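PDB 4NZK: uncharacterized protein from Eubacterium siraeum, which is of unknown function but belongs to the DHHW family of the SGNH-hydrolase clan and is probably an exported, perhaps lipid-anchored, protein. Local coordinates for residues 63-77 / 109-122. Numbering follows the deposited sequence.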
# COMPACT_ATOMS: atom_id res chain seq x y z
N LEU A 63 -13.30 -5.68 -14.89
CA LEU A 63 -13.18 -6.25 -16.23
C LEU A 63 -12.33 -7.51 -16.14
O LEU A 63 -11.22 -7.49 -15.62
CB LEU A 63 -12.48 -5.23 -17.14
CG LEU A 63 -12.12 -5.68 -18.58
CD1 LEU A 63 -13.39 -5.91 -19.39
CD2 LEU A 63 -11.22 -4.70 -19.31
N VAL A 64 -12.87 -8.60 -16.68
CA VAL A 64 -12.13 -9.81 -16.88
C VAL A 64 -11.80 -9.88 -18.36
O VAL A 64 -12.70 -9.85 -19.20
CB VAL A 64 -12.93 -11.02 -16.45
CG1 VAL A 64 -12.14 -12.30 -16.74
CG2 VAL A 64 -13.26 -10.94 -14.99
N VAL A 65 -10.52 -9.96 -18.67
CA VAL A 65 -10.09 -9.92 -20.07
C VAL A 65 -8.77 -10.65 -20.25
O VAL A 65 -7.96 -10.69 -19.33
CB VAL A 65 -9.98 -8.44 -20.52
CG1 VAL A 65 -8.97 -7.69 -19.67
CG2 VAL A 65 -9.72 -8.29 -22.01
N ASP A 66 -8.59 -11.28 -21.41
CA ASP A 66 -7.32 -11.93 -21.70
C ASP A 66 -6.40 -10.98 -22.46
O ASP A 66 -6.79 -10.35 -23.45
CB ASP A 66 -7.55 -13.22 -22.49
CG ASP A 66 -8.20 -14.34 -21.68
OD1 ASP A 66 -8.62 -14.11 -20.54
OD2 ASP A 66 -8.30 -15.47 -22.20
N ILE A 67 -5.18 -10.88 -21.97
CA ILE A 67 -4.17 -10.01 -22.59
C ILE A 67 -2.90 -10.82 -22.76
O ILE A 67 -2.36 -11.34 -21.77
CB ILE A 67 -3.85 -8.80 -21.69
CG1 ILE A 67 -5.10 -7.99 -21.38
CG2 ILE A 67 -2.82 -7.89 -22.38
CD1 ILE A 67 -4.88 -6.89 -20.33
N ASP A 68 -2.45 -10.96 -24.00
CA ASP A 68 -1.22 -11.69 -24.30
C ASP A 68 -1.21 -13.08 -23.66
O ASP A 68 -0.22 -13.51 -23.05
CB ASP A 68 -0.01 -10.85 -23.85
CG ASP A 68 0.11 -9.52 -24.62
OD1 ASP A 68 -0.27 -9.46 -25.83
OD2 ASP A 68 0.61 -8.53 -24.01
N GLY A 69 -2.35 -13.76 -23.78
CA GLY A 69 -2.49 -15.15 -23.32
C GLY A 69 -2.74 -15.35 -21.84
O GLY A 69 -2.78 -16.49 -21.38
N HIS A 70 -2.91 -14.26 -21.07
CA HIS A 70 -3.17 -14.38 -19.63
C HIS A 70 -4.45 -13.62 -19.28
O HIS A 70 -4.71 -12.55 -19.82
CB HIS A 70 -2.03 -13.81 -18.75
CG HIS A 70 -0.89 -14.76 -18.49
ND1 HIS A 70 -1.00 -15.88 -17.70
CD2 HIS A 70 0.41 -14.70 -18.87
CE1 HIS A 70 0.17 -16.49 -17.63
NE2 HIS A 70 1.05 -15.79 -18.33
N THR A 71 -5.22 -14.17 -18.37
CA THR A 71 -6.43 -13.53 -17.92
C THR A 71 -6.10 -12.55 -16.80
O THR A 71 -5.43 -12.88 -15.81
CB THR A 71 -7.44 -14.57 -17.39
OG1 THR A 71 -7.71 -15.52 -18.44
CG2 THR A 71 -8.74 -13.90 -16.95
N TRP A 72 -6.67 -11.37 -16.94
CA TRP A 72 -6.61 -10.36 -15.91
C TRP A 72 -8.00 -10.05 -15.37
O TRP A 72 -8.98 -10.10 -16.11
CB TRP A 72 -6.11 -9.05 -16.51
CG TRP A 72 -4.70 -9.00 -16.89
CD1 TRP A 72 -4.09 -9.68 -17.91
CD2 TRP A 72 -3.70 -8.14 -16.33
NE1 TRP A 72 -2.78 -9.32 -17.97
CE2 TRP A 72 -2.51 -8.38 -17.02
CE3 TRP A 72 -3.70 -7.22 -15.26
CZ2 TRP A 72 -1.32 -7.70 -16.72
CZ3 TRP A 72 -2.53 -6.55 -14.98
CH2 TRP A 72 -1.35 -6.81 -15.70
N GLY A 73 -8.05 -9.67 -14.10
CA GLY A 73 -9.20 -9.00 -13.51
C GLY A 73 -8.69 -7.61 -13.15
O GLY A 73 -7.70 -7.48 -12.41
N ILE A 74 -9.36 -6.57 -13.68
CA ILE A 74 -8.97 -5.17 -13.53
C ILE A 74 -10.12 -4.35 -13.03
O ILE A 74 -11.21 -4.33 -13.65
CB ILE A 74 -8.50 -4.60 -14.88
CG1 ILE A 74 -7.35 -5.47 -15.42
CG2 ILE A 74 -8.10 -3.12 -14.73
CD1 ILE A 74 -6.85 -5.10 -16.79
N SER A 75 -9.90 -3.65 -11.93
CA SER A 75 -10.96 -2.81 -11.36
C SER A 75 -11.02 -1.51 -12.19
O SER A 75 -10.02 -0.84 -12.39
CB SER A 75 -10.64 -2.46 -9.91
OG SER A 75 -10.60 -3.56 -9.05
N LEU A 76 -12.22 -1.17 -12.65
CA LEU A 76 -12.44 0.04 -13.40
C LEU A 76 -12.61 1.21 -12.42
O LEU A 76 -13.16 1.07 -11.35
CB LEU A 76 -13.66 -0.11 -14.32
CG LEU A 76 -13.48 -1.25 -15.34
CD1 LEU A 76 -14.78 -1.60 -16.04
CD2 LEU A 76 -12.39 -0.98 -16.36
N TYR A 77 -12.14 2.38 -12.84
CA TYR A 77 -12.07 3.54 -11.96
C TYR A 77 -13.00 4.63 -12.45
O TYR A 77 -13.04 4.90 -13.66
CB TYR A 77 -10.63 4.05 -11.92
CG TYR A 77 -10.42 5.17 -10.95
CD1 TYR A 77 -10.75 5.05 -9.60
CD2 TYR A 77 -9.81 6.34 -11.35
CE1 TYR A 77 -10.52 6.09 -8.70
CE2 TYR A 77 -9.61 7.38 -10.46
CZ TYR A 77 -9.96 7.25 -9.14
OH TYR A 77 -9.78 8.25 -8.23
N THR A 109 -4.21 1.57 -9.16
CA THR A 109 -4.35 0.15 -9.37
C THR A 109 -3.97 -0.17 -10.82
O THR A 109 -3.60 0.74 -11.61
CB THR A 109 -5.78 -0.29 -9.04
OG1 THR A 109 -6.69 0.45 -9.86
CG2 THR A 109 -6.09 -0.07 -7.56
N ALA A 110 -3.98 -1.45 -11.17
CA ALA A 110 -3.41 -1.89 -12.43
C ALA A 110 -4.00 -1.24 -13.67
O ALA A 110 -3.34 -1.10 -14.68
CB ALA A 110 -3.46 -3.41 -12.57
N GLY A 111 -5.28 -0.85 -13.59
CA GLY A 111 -5.98 -0.28 -14.71
C GLY A 111 -5.40 1.02 -15.19
O GLY A 111 -5.68 1.45 -16.33
N ALA A 112 -4.60 1.69 -14.37
CA ALA A 112 -3.91 2.88 -14.88
C ALA A 112 -2.95 2.58 -16.04
O ALA A 112 -2.72 3.44 -16.90
CB ALA A 112 -3.10 3.53 -13.81
N TYR A 113 -2.40 1.36 -16.03
CA TYR A 113 -1.36 0.99 -16.96
C TYR A 113 -1.69 -0.11 -17.96
O TYR A 113 -1.12 -0.15 -19.04
CB TYR A 113 -0.12 0.55 -16.19
CG TYR A 113 0.32 1.51 -15.11
CD1 TYR A 113 0.76 2.77 -15.44
CD2 TYR A 113 0.31 1.15 -13.79
CE1 TYR A 113 1.14 3.69 -14.45
CE2 TYR A 113 0.71 2.03 -12.79
CZ TYR A 113 1.14 3.31 -13.13
OH TYR A 113 1.51 4.17 -12.13
N TYR A 114 -2.57 -1.03 -17.57
CA TYR A 114 -2.78 -2.28 -18.30
C TYR A 114 -4.14 -2.49 -18.95
O TYR A 114 -4.37 -3.55 -19.52
CB TYR A 114 -2.52 -3.43 -17.34
CG TYR A 114 -1.07 -3.48 -16.89
CD1 TYR A 114 -0.07 -3.90 -17.74
CD2 TYR A 114 -0.71 -3.14 -15.62
CE1 TYR A 114 1.26 -3.97 -17.32
CE2 TYR A 114 0.61 -3.22 -15.18
CZ TYR A 114 1.59 -3.63 -16.04
OH TYR A 114 2.87 -3.69 -15.56
N LEU A 115 -5.02 -1.51 -18.87
CA LEU A 115 -6.31 -1.63 -19.53
C LEU A 115 -6.11 -1.71 -21.03
O LEU A 115 -5.38 -0.87 -21.59
CB LEU A 115 -7.21 -0.45 -19.10
CG LEU A 115 -8.70 -0.55 -19.23
CD1 LEU A 115 -9.25 -1.73 -18.41
CD2 LEU A 115 -9.31 0.76 -18.79
N PRO A 116 -6.74 -2.71 -21.69
CA PRO A 116 -6.48 -2.84 -23.10
C PRO A 116 -7.19 -1.79 -23.91
O PRO A 116 -8.03 -1.02 -23.40
CB PRO A 116 -7.00 -4.23 -23.47
CG PRO A 116 -7.65 -4.77 -22.28
CD PRO A 116 -7.46 -3.86 -21.13
N GLU A 117 -6.83 -1.76 -25.18
CA GLU A 117 -7.40 -0.79 -26.09
C GLU A 117 -8.92 -0.96 -26.18
O GLU A 117 -9.44 -2.07 -26.11
CB GLU A 117 -6.77 -0.88 -27.48
CG GLU A 117 -7.13 -2.13 -28.25
N GLY A 118 -9.61 0.17 -26.30
CA GLY A 118 -11.05 0.13 -26.45
C GLY A 118 -11.86 0.27 -25.19
O GLY A 118 -13.08 0.35 -25.26
N TYR A 119 -11.21 0.33 -24.02
CA TYR A 119 -11.95 0.44 -22.78
C TYR A 119 -11.86 1.81 -22.13
O TYR A 119 -12.31 1.95 -21.00
CB TYR A 119 -11.49 -0.64 -21.78
CG TYR A 119 -11.89 -2.02 -22.21
CD1 TYR A 119 -13.15 -2.52 -21.88
CD2 TYR A 119 -11.06 -2.80 -22.99
CE1 TYR A 119 -13.54 -3.78 -22.28
CE2 TYR A 119 -11.45 -4.06 -23.40
CZ TYR A 119 -12.70 -4.53 -23.04
OH TYR A 119 -13.08 -5.79 -23.45
N GLU A 120 -11.31 2.80 -22.86
CA GLU A 120 -11.13 4.16 -22.36
C GLU A 120 -12.43 4.77 -21.82
O GLU A 120 -12.40 5.48 -20.80
CB GLU A 120 -10.50 5.06 -23.46
CG GLU A 120 -9.09 4.65 -23.92
CD GLU A 120 -9.03 3.52 -24.97
OE1 GLU A 120 -10.09 3.01 -25.42
OE2 GLU A 120 -7.90 3.13 -25.37
N LYS A 121 -13.57 4.47 -22.46
CA LYS A 121 -14.84 5.04 -22.05
C LYS A 121 -15.38 4.46 -20.71
O LYS A 121 -16.34 4.99 -20.14
CB LYS A 121 -15.88 4.96 -23.20
CG LYS A 121 -16.47 3.58 -23.45
CD LYS A 121 -17.05 3.47 -24.88
CE LYS A 121 -18.18 2.46 -24.96
NZ LYS A 121 -18.49 2.05 -26.36
N TYR A 122 -14.73 3.40 -20.22
CA TYR A 122 -15.13 2.74 -18.99
C TYR A 122 -14.17 2.94 -17.83
O TYR A 122 -14.34 2.34 -16.78
CB TYR A 122 -15.28 1.23 -19.20
CG TYR A 122 -16.24 0.86 -20.30
CD1 TYR A 122 -17.61 1.07 -20.17
CD2 TYR A 122 -15.77 0.28 -21.48
CE1 TYR A 122 -18.48 0.71 -21.20
CE2 TYR A 122 -16.62 -0.07 -22.50
CZ TYR A 122 -17.97 0.16 -22.35
OH TYR A 122 -18.80 -0.22 -23.40
O HOH W 1 -7.40 -1.32 -11.71
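One water is gripped by Ser75 O, Gly111 N and Thr109 OG1: it donates to Ser75 O at 2.7 Å, takes the N-H of Gly111 and is hydrogen-bonded to Thr109 OG1. This three-way grip is the polar link between 63-77, an antiparallel beta hairpin closed by a type I' turn from Ile67 to His70 and extended to three strands by 53-59, and the loop and short helical turn of 109-122; no direct hydrogen bond joins them, a worked example of a hairpin face covered chiefly by apolar packing. Beside the water, Gly111 brings its bare CA within 3.5 Å of Ile74 CG2. Farther along the same strand, Trp72 and Tyr114 meet obliquely, ring planes at 33°, with Trp72 CH2 3.5 Å from Tyr114 CG and Tyr114 CB over the indole face; Ala110 CB sits at the indole edge. The phenol oxygen of Tyr114 hydrogen-bonds to Thr153 O, outside both segments. On the neighbouring strand, chi1 175° turns the Leu63 branch toward Tyr119, and chi2 66° sets CD2 over the ring, 3.8 Å from its centroid, and 3.7 Å from Leu115 CD1; Leu63 CD1 lies 3.6 Å from Tyr119 CE1. Replacing Tyr119 by an alanine would probably strip the cover from Leu63 CD2 and CD1 and open a gap there. Pro116 fills the next place, its CG 4.0 Å from Ile67 CD1 and about as far from both Val65 methyls, while Leu76 CD2 also meets Leu115 CD1, the side chains crossing at about a right angle. With methyls and rings supplying most of the contact, the hairpin is probably held to this loop mainly by hydrophobic burial.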